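Local coordinates for protein O-methyltransferase (Bacillus halodurans, PDB 2GPY) that is of unconfirmed function but, as a putative O-methyltransferase, probably transfers methyl groups from S-adenosylmethionine to hydroxyl groups of a substrate, at residues E29-E32 and Q33-P36; R89-E92 and E93-H97. All coordinates share one frame; numbering follows the deposited sequence.

Contact 1. Residues E29-E32 and Q33-P36. With ZN (zinc ion), chain I.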
loop_
_atom_site.group_PDB
_atom_site.type_symbol
_atom_site.label_atom_id
_atom_site.label_comp_id
_atom_site.label_asym_id
_atom_site.label_seq_id
_atom_site.Cartn_x
_atom_site.Cartn_y
_atom_site.Cartn_z
ATOM N N GLU B 29 24.953 -15.166 -1.162
ATOM C CA GLU B 29 24.840 -16.482 -1.783
ATOM C C GLU B 29 24.001 -16.499 -3.067
ATOM O O GLU B 29 24.369 -17.144 -4.058
ATOM C CB GLU B 29 24.214 -17.465 -0.809
ATOM C CG GLU B 29 24.273 -18.886 -1.311
ATOM C CD GLU B 29 23.217 -19.787 -0.708
ATOM O OE1 GLU B 29 23.037 -19.822 0.533
ATOM O OE2 GLU B 29 22.572 -20.488 -1.500
ATOM N N ALA B 30 22.860 -15.829 -3.031
ATOM C CA ALA B 30 22.000 -15.694 -4.193
ATOM C C ALA B 30 22.789 -15.035 -5.313
ATOM O O ALA B 30 22.715 -15.487 -6.466
ATOM C CB ALA B 30 20.768 -14.865 -3.849
ATOM N N HIS B 31 23.524 -13.968 -4.976
ATOM C CA HIS B 31 24.350 -13.246 -5.963
ATOM C C HIS B 31 25.462 -14.114 -6.536
ATOM O O HIS B 31 25.570 -14.250 -7.754
ATOM C CB HIS B 31 24.908 -11.916 -5.413
ATOM C CG HIS B 31 25.941 -11.280 -6.303
ATOM N ND1 HIS B 31 27.288 -11.318 -6.016
ATOM C CD2 HIS B 31 25.829 -10.616 -7.480
ATOM C CE1 HIS B 31 27.964 -10.708 -6.975
ATOM N NE2 HIS B 31 27.103 -10.278 -7.878
ATOM N N GLU B 32 26.276 -14.715 -5.668
ATOM C CA GLU B 32 27.388 -15.555 -6.104
ATOM C C GLU B 32 26.928 -16.769 -6.917
ATOM O O GLU B 32 27.647 -17.223 -7.825
ATOM C CB GLU B 32 28.267 -15.990 -4.921
ATOM C CG GLU B 32 27.598 -16.994 -3.991
ATOM C CD GLU B 32 28.550 -17.997 -3.353
ATOM O OE1 GLU B 32 29.779 -17.830 -3.474
ATOM O OE2 GLU B 32 28.058 -18.969 -2.727
ATOM N N GLN B 33 25.743 -17.279 -6.596
ATOM C CA GLN B 33 25.189 -18.465 -7.254
ATOM C C GLN B 33 24.110 -18.144 -8.306
ATOM O O GLN B 33 23.504 -19.061 -8.879
ATOM C CB GLN B 33 24.662 -19.467 -6.214
ATOM C CG GLN B 33 25.651 -19.826 -5.083
ATOM C CD GLN B 33 26.754 -20.817 -5.481
ATOM O OE1 GLN B 33 27.948 -20.593 -5.205
ATOM N NE2 GLN B 33 26.360 -21.928 -6.102
ATOM N N GLN B 34 23.875 -16.848 -8.549
ATOM C CA GLN B 34 22.888 -16.359 -9.528
ATOM C C GLN B 34 21.485 -16.992 -9.394
ATOM O O GLN B 34 20.888 -17.496 -10.348
ATOM C CB GLN B 34 23.451 -16.399 -10.966
ATOM C CG GLN B 34 24.591 -15.373 -11.180
ATOM C CD GLN B 34 24.097 -13.925 -11.032
ATOM O OE1 GLN B 34 24.318 -13.266 -10.009
ATOM N NE2 GLN B 34 23.397 -13.440 -12.049
ATOM N N VAL B 35 20.975 -16.950 -8.168
ATOM C CA VAL B 35 19.637 -17.395 -7.866
ATOM C C VAL B 35 18.764 -16.137 -7.800
ATOM O O VAL B 35 19.145 -15.180 -7.125
ATOM C CB VAL B 35 19.603 -18.128 -6.504
ATOM C CG1 VAL B 35 18.190 -18.388 -6.067
ATOM C CG2 VAL B 35 20.389 -19.441 -6.584
ATOM N N PRO B 36 17.593 -16.143 -8.486
ATOM C CA PRO B 36 16.624 -15.043 -8.419
ATOM C C PRO B 36 16.345 -14.574 -6.998
ATOM O O PRO B 36 16.010 -15.388 -6.150
ATOM C CB PRO B 36 15.337 -15.686 -8.967
ATOM C CG PRO B 36 15.845 -16.661 -9.988
ATOM C CD PRO B 36 17.115 -17.224 -9.373
HETATM ZN ZN ZN I . 27.338 -9.268 -9.798
#

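Contact 2. Residues R89-E92 and E93-H97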
loop_
_atom_site.group_PDB
_atom_site.type_symbol
_atom_site.label_atom_id
_atom_site.label_comp_id
_atom_site.label_asym_id
_atom_site.label_seq_id
_atom_site.Cartn_x
_atom_site.Cartn_y
_atom_site.Cartn_z
ATOM N N ARG B 89 16.558 -28.746 -6.202
ATOM C CA ARG B 89 17.729 -28.226 -5.481
ATOM C C ARG B 89 17.383 -26.932 -4.695
ATOM O O ARG B 89 17.751 -26.786 -3.507
ATOM C CB ARG B 89 18.832 -27.985 -6.518
ATOM C CG ARG B 89 20.070 -27.224 -6.091
ATOM C CD ARG B 89 21.141 -27.365 -7.192
ATOM N NE ARG B 89 21.889 -26.120 -7.386
ATOM C CZ ARG B 89 23.159 -25.930 -7.031
ATOM N NH1 ARG B 89 23.860 -26.905 -6.462
ATOM N NH2 ARG B 89 23.736 -24.752 -7.251
ATOM N N ARG B 90 16.706 -25.992 -5.352
ATOM C CA ARG B 90 16.303 -24.751 -4.668
ATOM C C ARG B 90 15.346 -25.013 -3.515
ATOM O O ARG B 90 15.533 -24.460 -2.419
ATOM C CB ARG B 90 15.723 -23.713 -5.635
ATOM C CG ARG B 90 16.768 -23.177 -6.591
ATOM C CD ARG B 90 16.212 -22.173 -7.560
ATOM N NE ARG B 90 17.283 -21.713 -8.452
ATOM C CZ ARG B 90 17.129 -20.859 -9.467
ATOM N NH1 ARG B 90 15.944 -20.357 -9.756
ATOM N NH2 ARG B 90 18.178 -20.520 -10.211
ATOM N N TYR B 91 14.343 -25.860 -3.757
ATOM C CA TYR B 91 13.372 -26.235 -2.711
ATOM C C TYR B 91 14.081 -26.806 -1.460
ATOM O O TYR B 91 13.747 -26.426 -0.336
ATOM C CB TYR B 91 12.328 -27.223 -3.257
ATOM C CG TYR B 91 11.600 -27.972 -2.170
ATOM C CD1 TYR B 91 10.524 -27.394 -1.485
ATOM C CD2 TYR B 91 12.006 -29.258 -1.808
ATOM C CE1 TYR B 91 9.865 -28.101 -0.447
ATOM C CE2 TYR B 91 11.374 -29.952 -0.793
ATOM C CZ TYR B 91 10.307 -29.370 -0.117
ATOM O OH TYR B 91 9.704 -30.119 0.876
ATOM N N GLU B 92 15.025 -27.724 -1.671
ATOM C CA GLU B 92 15.767 -28.364 -0.573
ATOM C C GLU B 92 16.585 -27.338 0.183
ATOM O O GLU B 92 16.669 -27.378 1.410
ATOM C CB GLU B 92 16.651 -29.508 -1.093
ATOM C CG GLU B 92 15.864 -30.703 -1.652
ATOM C CD GLU B 92 15.054 -31.480 -0.598
ATOM O OE1 GLU B 92 15.150 -31.174 0.611
ATOM O OE2 GLU B 92 14.330 -32.435 -0.979
ATOM N N GLU B 93 17.170 -26.391 -0.544
ATOM C CA GLU B 93 17.935 -25.345 0.140
ATOM C C GLU B 93 17.031 -24.414 0.947
ATOM O O GLU B 93 17.340 -24.042 2.088
ATOM C CB GLU B 93 18.742 -24.526 -0.859
ATOM C CG GLU B 93 19.654 -23.541 -0.109
ATOM C CD GLU B 93 20.570 -22.713 -1.001
ATOM O OE1 GLU B 93 20.822 -23.107 -2.173
ATOM O OE2 GLU B 93 21.048 -21.647 -0.514
ATOM N N ALA B 94 15.937 -23.990 0.326
ATOM C CA ALA B 94 14.948 -23.148 0.984
ATOM C C ALA B 94 14.443 -23.815 2.250
ATOM O O ALA B 94 14.269 -23.169 3.261
ATOM C CB ALA B 94 13.777 -22.875 0.017
ATOM N N HIS B 95 14.224 -25.127 2.200
ATOM C CA HIS B 95 13.701 -25.847 3.351
ATOM C C HIS B 95 14.701 -25.781 4.525
ATOM O O HIS B 95 14.307 -25.606 5.674
ATOM C CB HIS B 95 13.396 -27.283 2.941
ATOM C CG HIS B 95 12.431 -27.982 3.841
ATOM N ND1 HIS B 95 12.822 -28.948 4.740
ATOM C CD2 HIS B 95 11.086 -27.873 3.966
ATOM C CE1 HIS B 95 11.761 -29.409 5.379
ATOM N NE2 HIS B 95 10.695 -28.769 4.929
ATOM N N LYS B 96 15.990 -25.909 4.222
ATOM C CA LYS B 96 17.039 -25.772 5.229
ATOM C C LYS B 96 17.138 -24.353 5.799
ATOM O O LYS B 96 17.290 -24.173 7.022
ATOM C CB LYS B 96 18.400 -26.212 4.665
ATOM C CG LYS B 96 18.453 -27.697 4.318
ATOM C CD LYS B 96 19.779 -28.067 3.689
ATOM C CE LYS B 96 19.878 -29.576 3.454
ATOM N NZ LYS B 96 19.282 -29.904 2.166
ATOM N N HIS B 97 17.070 -23.337 4.941
ATOM C CA HIS B 97 17.075 -21.946 5.472
ATOM C C HIS B 97 15.891 -21.637 6.396
ATOM O O HIS B 97 16.020 -20.951 7.412
ATOM C CB HIS B 97 17.073 -20.961 4.310
ATOM C CG HIS B 97 18.360 -20.967 3.561
ATOM N ND1 HIS B 97 18.439 -20.784 2.202
ATOM C CD2 HIS B 97 19.630 -21.134 3.997
ATOM C CE1 HIS B 97 19.706 -20.840 1.829
ATOM N NE2 HIS B 97 20.444 -21.050 2.899
HETATM O O HOH W 1 19.738 -24.220 -4.172
HETATM O O HOH W 2 16.052 -29.855 2.546
#

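Contact 1. Residues E29-E32 and Q33-P36
Val35 folds back against Ala30 where helix 21-32 ends, the tight side of the contact. Val35 N donates to Ala30 O at 2.8 Å with an N-H...O angle of 161°. Ala30 CB and Val35 CB approach to 4.4 Å. Ala30 is buried; Ile37 also lies on it, while Val35 reaches Ala64 and Ile65. One residue earlier, Glu29 O takes Gln33 N (2.9 Å), and the CG atoms of Glu29 and Gln33 touch obliquely. Gln34 turns the chain with positive phi (50°), its N reaching His31 O at 3.2 Å from above the carbonyl plane. That turn and the two bonds from Val35 N and Gln34 N into the last turn make a Schellman motif.

The other side is looser and exposed within the assembly, though crystal neighbours touch it. Glu32 lays its CG 3.6 Å from CG of Gln33, the two chains running side by side, and Gln34 curls back alongside His31. The His31 ring stands off the helix because its CG lies anti to the backbone N (chi1 170°), which carries NE2 out to a zinc ion at 2.2 Å. A second zinc ion is bound by Glu29 through OE1. Main-chain bonds thus tie off the last turn, while its side chains offer a carboxylate and an imidazole to two separate metal ions; the positive zinc beside each would be expected to favour a charged Glu29 and a neutral His31.

Contact 2. Residues R89-E92 and E93-H97
Ala94 N donates to Arg90 O at 2.8 Å in a nearly straight bond (171°), and the helical pattern continues with His95 N to Tyr91 O and Glu93 N to Arg89 O. Lys96 N to Glu92 O is the longest of the four, at 3.2 Å, but a water reinforces it. That water donates both to Glu92 O and to Glu92 OE1 (2.5 Å) while accepting from Lys96 NZ. The carboxylate curls back over its own turn because the chain bends at chi2, which brings OE1 to the water; Lys96 NZ itself stays 4.6 Å from Glu92 OE1, too far for a salt bridge. A second water donates to Glu93 OE1 and, weakly, to Arg89 O.

Packing is thinner. Lys96 CG rests 3.4 Å from Glu92 O, so the aliphatic chain covers the carbonyl that the water also grips. Tyr91 and His95 point the same way, side by side, with centroids 5.8 Å apart and planes at 35°; Tyr91 OH comes to 4.1 Å from His95 CD2. Glu93 extends from the helix with CG anti to the backbone N (chi1 -174°), its side chain ending about 3 Å from a zinc ion. His97 NE2, one turn on, binds that zinc together with Glu29; Glu93 OE2 is also a ligand, though its exact position is doubtful.

Helix 88-100 links strands 80-85 and 107-111 in a beta-alpha-beta unit. Tyr91, Ala94 and His95 lie against Leu109 of strand 107-111, whereas Glu93 and His97 turn to the metal, His97 ND1 being bonded to Ile65 O.

Contact 1 closes before contact 2 opens along the chain, and their centres lie 13 Å apart on the same side of the molecule. Contact 1 ends helix 21-32 ahead of helix 40-53; contact 2 lies on helix 88-100, beside strand 107-111, outermost within this chain in the central sheet, whose strand order 3-2-1-4-5-7-6 is that of the Rossmann-like methyltransferase fold. A zinc ion bridges them, with Glu29 from the first and Glu93 and His97 from the second as ligands. Pro36 CD also packs 3.4 Å from Arg90 NH1. The metal therefore joins an N-terminal helix to the Rossmann-like core; whether it serves the presumed methyl transfer is not established.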